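PDB 2R5F: transcriptional regulator, putative from Pseudomonas syringae pv. tomato, which probably binds a sugar effector through this domain and, as a SorC-family regulator, is likely to control transcription by binding DNA. Local coordinates for residues A[16-29]-A[249-263]. Sequence-based numbering, arbitrary orientation.
Sequences LQKMYGIRQVIVVE and LDVLITDVGTARGLG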
ATOM      1  N   LEU A  16     -15.643 -11.881  -1.479  1.00 32.36           N
ATOM      2  CA  LEU A  16     -15.127 -10.574  -1.082  1.00 32.49           C
ATOM      3  C   LEU A  16     -15.140  -9.591  -2.263  1.00 32.46           C
ATOM      4  O   LEU A  16     -15.578  -8.444  -2.112  1.00 33.26           O
ATOM      5  CB  LEU A  16     -13.719 -10.704  -0.479  1.00 32.45           C
ATOM      6  CG  LEU A  16     -13.609 -11.412   0.892  1.00 33.73           C
ATOM      7  CD1 LEU A  16     -12.185 -11.385   1.409  1.00 31.05           C
ATOM      8  CD2 LEU A  16     -14.517 -10.804   1.905  1.00 28.62           C
ATOM      9  N   GLN A  17     -14.693 -10.055  -3.437  1.00 32.32           N
ATOM     10  CA  GLN A  17     -14.768  -9.275  -4.683  1.00 31.04           C
ATOM     11  C   GLN A  17     -16.192  -8.843  -5.007  1.00 32.37           C
ATOM     12  O   GLN A  17     -16.410  -7.699  -5.370  1.00 31.81           O
ATOM     13  CB  GLN A  17     -14.166 -10.046  -5.861  1.00 30.73           C
ATOM     14  CG  GLN A  17     -12.654 -10.280  -5.726  1.00 27.65           C
ATOM     15  CD  GLN A  17     -12.098 -11.233  -6.746  1.00 27.45           C
ATOM     16  OE1 GLN A  17     -10.916 -11.547  -6.736  1.00 26.57           O
ATOM     17  NE2 GLN A  17     -12.937 -11.692  -7.643  1.00 29.53           N
ATOM     18  N   LYS A  18     -17.157  -9.747  -4.872  1.00 34.17           N
ATOM     19  CA  LYS A  18     -18.559  -9.387  -5.082  1.00 36.11           C
ATOM     20  C   LYS A  18     -19.110  -8.472  -3.979  1.00 36.92           C
ATOM     21  O   LYS A  18     -19.780  -7.488  -4.280  1.00 36.89           O
ATOM     22  CB  LYS A  18     -19.450 -10.627  -5.221  1.00 36.48           C
ATOM     23  CG  LYS A  18     -19.263 -11.375  -6.528  1.00 38.34           C
ATOM     24  CD  LYS A  18     -20.370 -12.392  -6.814  1.00 38.06           C
ATOM     25  CE  LYS A  18     -19.968 -13.792  -6.348  1.00 41.07           C
ATOM     26  NZ  LYS A  18     -20.570 -14.186  -5.023  1.00 40.71           N
HETATM   27  N   MSE A  19     -18.841  -8.804  -2.713  1.00 37.73           N
HETATM   28  CA  MSE A  19     -19.330  -8.020  -1.570  1.00 40.42           C
HETATM   29  C   MSE A  19     -18.881  -6.565  -1.564  1.00 37.56           C
HETATM   30  O   MSE A  19     -19.668  -5.671  -1.248  1.00 36.77           O
HETATM   31  CB  MSE A  19     -18.892  -8.631  -0.247  1.00 38.89           C
HETATM   32  CG  MSE A  19     -19.651  -9.845   0.149  1.00 44.73           C
HETATM   33 SE   MSE A  19     -18.946 -10.499   1.853  1.00 51.95          SE
HETATM   34  CE  MSE A  19     -19.352  -8.932   2.977  1.00 47.50           C
ATOM     35  N   TYR A  20     -17.610  -6.350  -1.881  1.00 36.21           N
ATOM     36  CA  TYR A  20     -16.997  -5.029  -1.792  1.00 35.71           C
ATOM     37  C   TYR A  20     -16.804  -4.339  -3.145  1.00 35.26           C
ATOM     38  O   TYR A  20     -16.295  -3.211  -3.202  1.00 34.78           O
ATOM     39  CB  TYR A  20     -15.676  -5.117  -1.008  1.00 34.50           C
ATOM     40  CG  TYR A  20     -15.945  -5.523   0.428  1.00 34.97           C
ATOM     41  CD1 TYR A  20     -16.528  -4.614   1.325  1.00 33.28           C
ATOM     42  CD2 TYR A  20     -15.668  -6.819   0.878  1.00 31.95           C
ATOM     43  CE1 TYR A  20     -16.806  -4.978   2.625  1.00 33.18           C
ATOM     44  CE2 TYR A  20     -15.952  -7.187   2.194  1.00 33.44           C
ATOM     45  CZ  TYR A  20     -16.519  -6.258   3.048  1.00 32.02           C
ATOM     46  OH  TYR A  20     -16.809  -6.597   4.336  1.00 32.41           O
ATOM     47  N   GLY A  21     -17.219  -5.007  -4.223  1.00 34.95           N
ATOM     48  CA  GLY A  21     -17.037  -4.467  -5.588  1.00 35.13           C
ATOM     49  C   GLY A  21     -15.585  -4.133  -5.866  1.00 35.47           C
ATOM     50  O   GLY A  21     -15.271  -3.121  -6.460  1.00 36.06           O
ATOM     51  N   ILE A  22     -14.679  -4.973  -5.376  1.00 35.69           N
ATOM     52  CA  ILE A  22     -13.273  -4.810  -5.651  1.00 35.29           C
ATOM     53  C   ILE A  22     -12.886  -5.813  -6.731  1.00 35.88           C
ATOM     54  O   ILE A  22     -13.319  -6.982  -6.696  1.00 36.09           O
ATOM     55  CB  ILE A  22     -12.401  -4.986  -4.357  1.00 35.18           C
ATOM     56  CG1 ILE A  22     -10.914  -5.114  -4.693  1.00 34.59           C
ATOM     57  CG2 ILE A  22     -12.822  -6.214  -3.573  1.00 34.74           C
ATOM     58  CD1 ILE A  22      -9.989  -4.885  -3.520  1.00 34.86           C
ATOM     59  N   ARG A  23     -12.021  -5.368  -7.639  1.00 35.76           N
ATOM     60  CA  ARG A  23     -11.574  -6.186  -8.763  1.00 36.74           C
ATOM     61  C   ARG A  23     -10.925  -7.507  -8.365  1.00 36.21           C
ATOM     62  O   ARG A  23     -11.312  -8.555  -8.888  1.00 36.59           O
ATOM     63  CB  ARG A  23     -10.586  -5.409  -9.627  1.00 36.82           C
ATOM     64  CG  ARG A  23     -10.458  -5.967 -11.031  1.00 40.46           C
ATOM     65  CD  ARG A  23      -9.083  -5.678 -11.636  1.00 46.67           C
ATOM     66  NE  ARG A  23      -8.729  -4.262 -11.744  1.00 48.29           N
ATOM     67  CZ  ARG A  23      -7.467  -3.828 -11.710  1.00 52.90           C
ATOM     68  NH1 ARG A  23      -7.190  -2.526 -11.814  1.00 51.52           N
ATOM     69  NH2 ARG A  23      -6.466  -4.703 -11.552  1.00 54.48           N
ATOM     70  N   GLN A  24      -9.938  -7.455  -7.466  1.00 35.01           N
ATOM     71  CA  GLN A  24      -9.171  -8.643  -7.123  1.00 34.52           C
ATOM     72  C   GLN A  24      -8.887  -8.727  -5.649  1.00 33.50           C
ATOM     73  O   GLN A  24      -8.514  -7.752  -5.030  1.00 33.70           O
ATOM     74  CB  GLN A  24      -7.849  -8.698  -7.898  1.00 33.88           C
ATOM     75  CG  GLN A  24      -7.175 -10.061  -7.837  1.00 35.67           C
ATOM     76  CD  GLN A  24      -5.865 -10.120  -8.589  1.00 36.82           C
ATOM     77  OE1 GLN A  24      -5.187  -9.111  -8.759  1.00 42.46           O
ATOM     78  NE2 GLN A  24      -5.496 -11.312  -9.045  1.00 40.31           N
ATOM     79  N   VAL A  25      -9.063  -9.914  -5.085  1.00 33.10           N
ATOM     80  CA  VAL A  25      -8.614 -10.185  -3.728  1.00 32.49           C
ATOM     81  C   VAL A  25      -7.753 -11.445  -3.846  1.00 32.69           C
ATOM     82  O   VAL A  25      -8.102 -12.384  -4.552  1.00 32.17           O
ATOM     83  CB  VAL A  25      -9.827 -10.434  -2.789  1.00 32.69           C
ATOM     84  CG1 VAL A  25      -9.388 -11.031  -1.487  1.00 31.17           C
ATOM     85  CG2 VAL A  25     -10.690  -9.161  -2.615  1.00 31.23           C
ATOM     86  N   ILE A  26      -6.595 -11.424  -3.198  1.00 33.07           N
ATOM     87  CA  ILE A  26      -5.683 -12.561  -3.138  1.00 32.39           C
ATOM     88  C   ILE A  26      -5.619 -12.922  -1.678  1.00 32.30           C
ATOM     89  O   ILE A  26      -5.318 -12.062  -0.868  1.00 32.15           O
ATOM     90  CB  ILE A  26      -4.285 -12.162  -3.647  1.00 32.17           C
ATOM     91  CG1 ILE A  26      -4.397 -11.697  -5.112  1.00 33.74           C
ATOM     92  CG2 ILE A  26      -3.266 -13.286  -3.391  1.00 31.30           C
ATOM     93  CD1 ILE A  26      -3.139 -11.726  -5.940  1.00 36.56           C
ATOM     94  N   VAL A  27      -5.916 -14.180  -1.343  1.00 32.26           N
ATOM     95  CA  VAL A  27      -5.891 -14.623   0.057  1.00 32.27           C
ATOM     96  C   VAL A  27      -4.725 -15.574   0.298  1.00 32.87           C
ATOM     97  O   VAL A  27      -4.554 -16.572  -0.431  1.00 33.77           O
ATOM     98  CB  VAL A  27      -7.247 -15.247   0.537  1.00 31.99           C
ATOM     99  CG1 VAL A  27      -7.101 -15.881   1.915  1.00 31.75           C
ATOM    100  CG2 VAL A  27      -8.357 -14.197   0.575  1.00 32.14           C
ATOM    101  N   VAL A  28      -3.931 -15.246   1.321  1.00 32.81           N
ATOM    102  CA  VAL A  28      -2.745 -15.997   1.703  1.00 32.35           C
ATOM    103  C   VAL A  28      -2.960 -16.656   3.061  1.00 33.61           C
ATOM    104  O   VAL A  28      -3.740 -16.159   3.875  1.00 33.32           O
ATOM    105  CB  VAL A  28      -1.451 -15.109   1.671  1.00 33.55           C
ATOM    106  CG1 VAL A  28      -1.389 -14.289   0.355  1.00 29.28           C
ATOM    107  CG2 VAL A  28      -1.364 -14.132   2.893  1.00 31.05           C
ATOM    108  N   GLU A  29      -2.307 -17.797   3.283  1.00 33.66           N
ATOM    109  CA  GLU A  29      -2.255 -18.409   4.599  1.00 34.97           C
ATOM    110  C   GLU A  29      -0.928 -18.076   5.284  1.00 35.66           C
ATOM    111  O   GLU A  29       0.145 -18.346   4.744  1.00 35.87           O
ATOM    112  CB  GLU A  29      -2.433 -19.931   4.509  1.00 34.70           C
ATOM    113  CG  GLU A  29      -3.777 -20.390   3.960  1.00 35.50           C
ATOM    114  CD  GLU A  29      -3.925 -21.898   3.918  1.00 36.09           C
ATOM    115  OE1 GLU A  29      -2.909 -22.604   4.036  1.00 38.32           O
ATOM    116  OE2 GLU A  29      -5.055 -22.386   3.760  1.00 37.14           O
ATOM    117  N   LEU A 249      -9.217   0.707  -3.023  1.00 42.48           N
ATOM    118  CA  LEU A 249      -8.426  -0.421  -3.467  1.00 42.46           C
ATOM    119  C   LEU A 249      -8.979  -1.085  -4.713  1.00 42.91           C
ATOM    120  O   LEU A 249     -10.196  -1.202  -4.893  1.00 44.03           O
ATOM    121  CB  LEU A 249      -8.351  -1.461  -2.334  1.00 42.51           C
ATOM    122  CG  LEU A 249      -7.876  -0.944  -0.980  1.00 42.76           C
ATOM    123  CD1 LEU A 249      -7.891  -2.076   0.025  1.00 41.04           C
ATOM    124  CD2 LEU A 249      -6.447  -0.282  -1.127  1.00 42.49           C
ATOM    125  N   ASP A 250      -8.065  -1.525  -5.569  1.00 42.66           N
ATOM    126  CA  ASP A 250      -8.367  -2.345  -6.726  1.00 42.28           C
ATOM    127  C   ASP A 250      -7.909  -3.802  -6.540  1.00 41.98           C
ATOM    128  O   ASP A 250      -8.496  -4.718  -7.098  1.00 42.24           O
ATOM    129  CB  ASP A 250      -7.711  -1.716  -7.950  1.00 42.99           C
ATOM    130  CG  ASP A 250      -8.256  -0.325  -8.232  1.00 44.30           C
ATOM    131  OD1 ASP A 250      -9.433  -0.252  -8.661  1.00 42.60           O
ATOM    132  OD2 ASP A 250      -7.534   0.683  -7.989  1.00 43.81           O
ATOM    133  N   VAL A 251      -6.846  -3.992  -5.765  1.00 41.68           N
ATOM    134  CA  VAL A 251      -6.337  -5.298  -5.382  1.00 39.96           C
ATOM    135  C   VAL A 251      -6.080  -5.260  -3.885  1.00 39.66           C
ATOM    136  O   VAL A 251      -5.499  -4.306  -3.351  1.00 38.89           O
ATOM    137  CB  VAL A 251      -5.018  -5.659  -6.149  1.00 40.90           C
ATOM    138  CG1 VAL A 251      -4.544  -7.121  -5.832  1.00 39.87           C
ATOM    139  CG2 VAL A 251      -5.181  -5.435  -7.676  1.00 40.02           C
ATOM    140  N   LEU A 252      -6.545  -6.290  -3.187  1.00 38.51           N
ATOM    141  CA  LEU A 252      -6.206  -6.445  -1.780  1.00 37.91           C
ATOM    142  C   LEU A 252      -5.552  -7.773  -1.618  1.00 37.31           C
ATOM    143  O   LEU A 252      -6.088  -8.767  -2.083  1.00 37.43           O
ATOM    144  CB  LEU A 252      -7.472  -6.374  -0.905  1.00 37.42           C
ATOM    145  CG  LEU A 252      -7.330  -6.808   0.544  1.00 37.79           C
ATOM    146  CD1 LEU A 252      -6.521  -5.808   1.406  1.00 37.15           C
ATOM    147  CD2 LEU A 252      -8.754  -7.076   1.094  1.00 38.91           C
ATOM    148  N   ILE A 253      -4.380  -7.781  -0.990  1.00 37.27           N
ATOM    149  CA  ILE A 253      -3.736  -9.010  -0.555  1.00 37.83           C
ATOM    150  C   ILE A 253      -3.791  -9.076   0.975  1.00 38.60           C
ATOM    151  O   ILE A 253      -3.368  -8.145   1.652  1.00 37.43           O
ATOM    152  CB  ILE A 253      -2.277  -9.101  -1.021  1.00 38.58           C
ATOM    153  CG1 ILE A 253      -2.215  -8.947  -2.568  1.00 38.39           C
ATOM    154  CG2 ILE A 253      -1.678 -10.421  -0.526  1.00 36.18           C
ATOM    155  CD1 ILE A 253      -0.760  -8.833  -3.132  1.00 37.45           C
ATOM    156  N   THR A 254      -4.364 -10.166   1.498  1.00 38.27           N
ATOM    157  CA  THR A 254      -4.639 -10.272   2.910  1.00 37.07           C
ATOM    158  C   THR A 254      -4.631 -11.729   3.332  1.00 37.19           C
ATOM    159  O   THR A 254      -4.629 -12.631   2.500  1.00 38.11           O
ATOM    160  CB  THR A 254      -6.011  -9.584   3.285  1.00 37.14           C
ATOM    161  OG1 THR A 254      -6.073  -9.439   4.702  1.00 37.97           O
ATOM    162  CG2 THR A 254      -7.230 -10.362   2.796  1.00 33.86           C
ATOM    163  N   ASP A 255      -4.644 -11.977   4.625  1.00 38.02           N
ATOM    164  CA  ASP A 255      -4.625 -13.369   5.128  1.00 38.39           C
ATOM    165  C   ASP A 255      -6.034 -13.962   5.252  1.00 37.42           C
ATOM    166  O   ASP A 255      -7.028 -13.233   5.140  1.00 37.53           O
ATOM    167  CB  ASP A 255      -3.911 -13.404   6.490  1.00 39.19           C
ATOM    168  CG  ASP A 255      -4.587 -12.506   7.508  1.00 39.93           C
ATOM    169  OD1 ASP A 255      -4.497 -11.279   7.356  1.00 36.74           O
ATOM    170  OD2 ASP A 255      -5.240 -13.032   8.431  1.00 42.91           O
ATOM    171  N   VAL A 256      -6.116 -15.274   5.504  1.00 37.54           N
ATOM    172  CA  VAL A 256      -7.394 -15.983   5.655  1.00 37.81           C
ATOM    173  C   VAL A 256      -8.268 -15.437   6.794  1.00 37.07           C
ATOM    174  O   VAL A 256      -9.454 -15.262   6.632  1.00 36.91           O
ATOM    175  CB  VAL A 256      -7.223 -17.542   5.948  1.00 38.10           C
ATOM    176  CG1 VAL A 256      -8.580 -18.234   5.949  1.00 39.29           C
ATOM    177  CG2 VAL A 256      -6.352 -18.207   4.972  1.00 37.83           C
ATOM    178  N   GLY A 257      -7.690 -15.219   7.962  1.00 37.65           N
ATOM    179  CA  GLY A 257      -8.491 -14.806   9.127  1.00 37.26           C
ATOM    180  C   GLY A 257      -9.128 -13.468   8.829  1.00 37.15           C
ATOM    181  O   GLY A 257     -10.332 -13.292   9.045  1.00 38.88           O
ATOM    182  N   THR A 258      -8.328 -12.541   8.308  1.00 36.01           N
ATOM    183  CA  THR A 258      -8.801 -11.221   7.930  1.00 36.34           C
ATOM    184  C   THR A 258      -9.893 -11.316   6.877  1.00 36.10           C
ATOM    185  O   THR A 258     -10.903 -10.652   6.988  1.00 36.01           O
ATOM    186  CB  THR A 258      -7.658 -10.305   7.407  1.00 36.33           C
ATOM    187  OG1 THR A 258      -6.648 -10.191   8.425  1.00 35.84           O
ATOM    188  CG2 THR A 258      -8.193  -8.893   7.082  1.00 37.09           C
ATOM    189  N   ALA A 259      -9.664 -12.128   5.854  1.00 36.81           N
ATOM    190  CA  ALA A 259     -10.604 -12.281   4.761  1.00 38.10           C
ATOM    191  C   ALA A 259     -11.925 -12.823   5.287  1.00 38.56           C
ATOM    192  O   ALA A 259     -12.985 -12.410   4.830  1.00 38.68           O
ATOM    193  CB  ALA A 259     -10.030 -13.206   3.692  1.00 37.50           C
ATOM    194  N   ARG A 260     -11.848 -13.744   6.249  1.00 39.48           N
ATOM    195  CA  ARG A 260     -13.039 -14.288   6.910  1.00 40.26           C
ATOM    196  C   ARG A 260     -13.753 -13.244   7.779  1.00 39.79           C
ATOM    197  O   ARG A 260     -14.962 -13.158   7.754  1.00 39.83           O
ATOM    198  CB  ARG A 260     -12.710 -15.583   7.660  1.00 40.75           C
ATOM    199  CG  ARG A 260     -12.652 -16.830   6.715  1.00 42.60           C
ATOM    200  CD  ARG A 260     -12.156 -18.116   7.390  1.00 42.61           C
ATOM    201  NE  ARG A 260     -11.946 -19.203   6.411  1.00 46.99           N
ATOM    202  CZ  ARG A 260     -11.216 -20.303   6.640  1.00 49.67           C
ATOM    203  NH1 ARG A 260     -11.068 -21.228   5.691  1.00 50.08           N
ATOM    204  NH2 ARG A 260     -10.613 -20.482   7.814  1.00 49.77           N
ATOM    205  N   GLY A 261     -13.001 -12.438   8.531  1.00 39.42           N
ATOM    206  CA  GLY A 261     -13.577 -11.301   9.253  1.00 39.45           C
ATOM    207  C   GLY A 261     -14.358 -10.297   8.403  1.00 39.80           C
ATOM    208  O   GLY A 261     -15.427  -9.825   8.823  1.00 39.63           O
ATOM    209  N   LEU A 262     -13.806  -9.976   7.225  1.00 39.75           N
ATOM    210  CA  LEU A 262     -14.438  -9.128   6.192  1.00 40.34           C
ATOM    211  C   LEU A 262     -15.636  -9.774   5.475  1.00 41.15           C
ATOM    212  O   LEU A 262     -16.448  -9.073   4.894  1.00 39.37           O
ATOM    213  CB  LEU A 262     -13.397  -8.741   5.115  1.00 39.42           C
ATOM    214  CG  LEU A 262     -12.291  -7.739   5.492  1.00 39.36           C
ATOM    215  CD1 LEU A 262     -11.124  -7.760   4.527  1.00 39.79           C
ATOM    216  CD2 LEU A 262     -12.855  -6.342   5.638  1.00 39.31           C
ATOM    217  N   GLY A 263     -15.712 -11.109   5.528  1.00 42.79           N
ATOM    218  CA  GLY A 263     -16.463 -11.937   4.573  1.00 44.40           C
ATOM    219  C   GLY A 263     -17.914 -12.187   4.916  1.00 45.06           C
ATOM    220  O   GLY A 263     -18.356 -11.777   5.975  1.00 46.88           O
TER
HETATM  221  O   HOH W   1     -11.726  -2.518  -8.045  1.00 35.69           O
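Ala259 CB touches two side chains of 16-29, Leu16 CD1 at 3.6 Å and Val27 CG2 at 3.7 Å. Leu16 lies against the C-terminal part of helix 256-262. Leu16 CD2 sits 3.5 Å from Gly263 CA, a tight carbon contact. CG of Leu16 stands anti to the carbonyl carbon (chi1 -69°), which brings CD1 to Ala259 CB and CD2 to Gly263. The Tyr20 ring comes in beside them. Tyr20 OH donates to Leu262 O at 2.6 Å, in the carbonyl plane and on a lone pair. That carbonyl lies at the ring edge, and Leu262 crosses the tyrosine at about a right angle. The bond links Tyr20 to the C-terminal residues of the model.

The strands 24-28 and 251-255 run parallel, joined by a backbone ladder. Ile26 N bonds Leu252 O at 2.9 Å, nearly straight (167°). The last rung, Val256 N to Val28 O, is weak. On one face Ile26 CB packs on Ile253 CG1, and Val28 CG1 meets Ile253 CG2 at 4.0 Å. On the other, Ile22 swings CG1 anti to its own N (chi1 168°), and CD1 reaches Leu252 CB. Helix 36-54 covers the Gln24, Val28 and Val251 face. Strand 226-230 pairs with the far side of 251-255. Asp255 is the N-cap of helix 256-262. Asp255 OD2 takes Thr258 N from above the carboxylate plane, and Asp255 OD1 takes Thr258 OG1 at 2.6 Å, on the syn side but tilted out of the plane.

Strands 24-28, 251-255 and 226-230 form a parallel part of a mixed sheet with helices on both faces. Here helix 10-20 and strand 24-28 close against C-terminal strand 251-255 and helix 256-262, as expected of the Rossmann-like fold of SorC-family sugar-binding domains.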